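Long-range contact in nicotinate phosphoribosyltransferase (Saccharomyces cerevisiae, PDB 1VLP), which catalyses the first step of NAD synthesis from nicotinic acid, the ATP-dependent formation of nicotinate ribonucleotide from nicotinate and phosphoribosyl diphosphate: residues Tyr143-Leu148 against Phe189-Arg194. Numbering follows the deposited sequence.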
loop_
_atom_site.group_PDB
_atom_site.type_symbol
_atom_site.label_atom_id
_atom_site.label_comp_id
_atom_site.label_asym_id
_atom_site.label_seq_id
_atom_site.Cartn_x
_atom_site.Cartn_y
_atom_site.Cartn_z
ATOM N N TYR A 143 -11.092 -0.814 3.716
ATOM C CA TYR A 143 -11.459 -1.901 2.746
ATOM C C TYR A 143 -10.449 -2.220 1.674
ATOM O O TYR A 143 -10.369 -3.382 1.264
ATOM C CB TYR A 143 -12.768 -1.568 2.059
ATOM C CG TYR A 143 -13.971 -1.735 2.925
ATOM C CD1 TYR A 143 -14.478 -3.000 3.201
ATOM C CD2 TYR A 143 -14.641 -0.621 3.466
ATOM C CE1 TYR A 143 -15.624 -3.155 3.947
ATOM C CE2 TYR A 143 -15.771 -0.774 4.229
ATOM C CZ TYR A 143 -16.260 -2.042 4.473
ATOM O OH TYR A 143 -17.398 -2.204 5.235
ATOM N N GLU A 144 -9.707 -1.210 1.199
ATOM C CA GLU A 144 -8.813 -1.393 0.033
ATOM C C GLU A 144 -8.016 -2.730 0.092
ATOM O O GLU A 144 -8.125 -3.595 -0.807
ATOM C CB GLU A 144 -7.853 -0.211 -0.094
ATOM C CG GLU A 144 -6.924 -0.290 -1.298
ATOM C CD GLU A 144 -5.647 0.560 -1.177
ATOM O OE1 GLU A 144 -5.403 1.267 -0.151
ATOM O OE2 GLU A 144 -4.882 0.546 -2.159
ATOM N N ILE A 145 -7.239 -2.924 1.141
ATOM C CA ILE A 145 -6.302 -4.048 1.183
ATOM C C ILE A 145 -6.987 -5.385 1.262
ATOM O O ILE A 145 -6.721 -6.235 0.405
ATOM C CB ILE A 145 -5.316 -3.915 2.352
ATOM C CG1 ILE A 145 -4.718 -2.530 2.287
ATOM C CG2 ILE A 145 -4.209 -4.999 2.327
ATOM C CD1 ILE A 145 -3.980 -2.246 1.255
ATOM N N PRO A 146 -7.845 -5.604 2.278
ATOM C CA PRO A 146 -8.505 -6.919 2.331
ATOM C C PRO A 146 -9.319 -7.212 1.077
ATOM O O PRO A 146 -9.370 -8.345 0.635
ATOM C CB PRO A 146 -9.349 -6.870 3.614
ATOM C CG PRO A 146 -9.425 -5.405 3.981
ATOM C CD PRO A 146 -8.221 -4.745 3.423
ATOM N N LEU A 147 -9.986 -6.223 0.481
ATOM C CA LEU A 147 -10.748 -6.523 -0.737
ATOM C C LEU A 147 -9.822 -6.992 -1.856
ATOM O O LEU A 147 -10.113 -7.959 -2.547
ATOM C CB LEU A 147 -11.544 -5.310 -1.191
ATOM C CG LEU A 147 -12.704 -4.938 -0.290
ATOM C CD1 LEU A 147 -13.497 -3.816 -0.917
ATOM C CD2 LEU A 147 -13.623 -6.112 0.048
ATOM N N LEU A 148 -8.741 -6.243 -2.117
ATOM C CA LEU A 148 -7.733 -6.675 -3.099
ATOM C C LEU A 148 -7.180 -8.058 -2.825
ATOM O O LEU A 148 -7.114 -8.882 -3.755
ATOM C CB LEU A 148 -6.632 -5.655 -3.209
ATOM C CG LEU A 148 -7.022 -4.341 -3.872
ATOM C CD1 LEU A 148 -5.855 -3.343 -3.670
ATOM C CD2 LEU A 148 -7.399 -4.557 -5.340
ATOM N N PHE A 189 6.094 -6.043 1.388
ATOM C CA PHE A 189 5.015 -5.085 1.111
ATOM C C PHE A 189 3.923 -5.668 0.204
ATOM O O PHE A 189 3.174 -4.899 -0.473
ATOM C CB PHE A 189 5.696 -3.897 0.404
ATOM C CG PHE A 189 4.858 -2.656 0.213
ATOM C CD1 PHE A 189 3.811 -2.278 1.092
ATOM C CD2 PHE A 189 5.152 -1.816 -0.882
ATOM C CE1 PHE A 189 3.072 -1.105 0.865
ATOM C CE2 PHE A 189 4.421 -0.635 -1.104
ATOM C CZ PHE A 189 3.394 -0.280 -0.229
ATOM N N GLY A 190 3.850 -7.001 0.119
ATOM C CA GLY A 190 3.033 -7.662 -0.892
ATOM C C GLY A 190 1.611 -8.077 -0.504
ATOM O O GLY A 190 0.996 -8.862 -1.209
ATOM N N THR A 191 1.048 -7.517 0.578
ATOM C CA THR A 191 -0.287 -7.951 1.007
ATOM C C THR A 191 -1.348 -7.842 -0.121
ATOM O O THR A 191 -2.053 -8.814 -0.442
ATOM C CB THR A 191 -0.770 -7.196 2.256
ATOM O OG1 THR A 191 0.149 -7.419 3.310
ATOM C CG2 THR A 191 -2.191 -7.626 2.651
ATOM N N ARG A 192 -1.416 -6.665 -0.739
ATOM C CA ARG A 192 -2.533 -6.354 -1.620
ATOM C C ARG A 192 -2.577 -7.262 -2.844
ATOM O O ARG A 192 -3.657 -7.657 -3.278
ATOM C CB ARG A 192 -2.452 -4.923 -2.076
ATOM C CG ARG A 192 -2.873 -3.982 -1.019
ATOM C CD ARG A 192 -2.663 -2.558 -1.501
ATOM N NE ARG A 192 -1.243 -2.237 -1.500
ATOM C CZ ARG A 192 -0.766 -1.097 -1.949
ATOM N NH1 ARG A 192 -1.616 -0.185 -2.426
ATOM N NH2 ARG A 192 0.549 -0.885 -1.944
ATOM N N ARG A 193 -1.420 -7.677 -3.338
ATOM C CA ARG A 193 -1.471 -8.549 -4.502
ATOM C C ARG A 193 -0.994 -9.968 -4.269
ATOM O O ARG A 193 -0.583 -10.648 -5.204
ATOM C CB ARG A 193 -0.824 -7.911 -5.698
ATOM C CG ARG A 193 -1.825 -7.047 -6.468
ATOM C CD ARG A 193 -1.197 -6.508 -7.739
ATOM N NE ARG A 193 -1.817 -5.257 -8.131
ATOM C CZ ARG A 193 -1.412 -4.516 -9.153
ATOM N NH1 ARG A 193 -0.371 -4.897 -9.884
ATOM N NH2 ARG A 193 -2.048 -3.389 -9.431
ATOM N N ARG A 194 -1.064 -10.430 -3.019
ATOM C CA ARG A 194 -0.694 -11.771 -2.737
ATOM C C ARG A 194 -1.595 -12.751 -3.515
ATOM O O ARG A 194 -2.816 -12.524 -3.704
ATOM C CB ARG A 194 -0.771 -12.067 -1.245
ATOM C CG ARG A 194 -2.153 -12.063 -0.693
ATOM C CD ARG A 194 -2.090 -11.931 0.851
ATOM N NE ARG A 194 -3.395 -12.096 1.455
ATOM C CZ ARG A 194 -3.695 -11.782 2.717
ATOM N NH1 ARG A 194 -2.782 -11.236 3.529
ATOM N NH2 ARG A 194 -4.944 -11.958 3.150
#
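At the edge of the probable nicotinate pocket, the loop that leaves strand 186-188 of the parallel sheet of the barrel-like domain packs its Arg-192 against the first turn of helix 144-159. Residues Thr-191 to Arg-194 form a type I beta turn, closed by the hydrogen bond from Arg-194 N to Thr-191 O, which presents Arg-192 to the helix, its CA 5.2 Å from that of Ile-145. An arginine suits the place because its methylene stem is apolar while its end is charged. The stem runs alongside Leu-148, with Leu-148 CD1 3.9 Å from Arg-192 CD, and Ile-145 CG2 packs 3.7 Å from Arg-192 CG. Arg-192 O, 3.6 Å from Leu-148 CB, is buried here with no hydrogen-bond partner in the model. Thr-191 CG2, anti to its backbone N, faces Ile-145 CG2 in a tight 3.3 Å methyl contact; OG1 is hydrogen-bonded to the side-chain amides of Gln-200 and Asn-227. Beyond the stem, a bend at chi3 (-74°) turns Arg-192 NE away from Glu-144, toward Phe-189, whose CE2 lies in plane at the guanidinium edge. NH1 points back to Glu-144 OE2, 3.4 Å away, in a salt bridge whose hydrogen bond is weak (146° at the hydrogen), the two planes nearly perpendicular. Glu-144, its chain extended, is held more firmly at OE1, by the Tyr-27 hydroxyl and Lys-28. Tyr-27 and Phe-189 both probably bind nicotinate, as in related enzymes. The Arg-192 side chain lies about 6 Å from that of Arg-306, another probable nicotinate-binding residue, and about 6 Å from a bound phosphate ion, so its charge may add to the positive potential there. The contact joins helix 144-159 to the loop before helix 197-213; helix 26-38 packs against Ile-145 and Arg-192, while strand 388-395 of the antiparallel sheet touches Leu-148 and Arg-193.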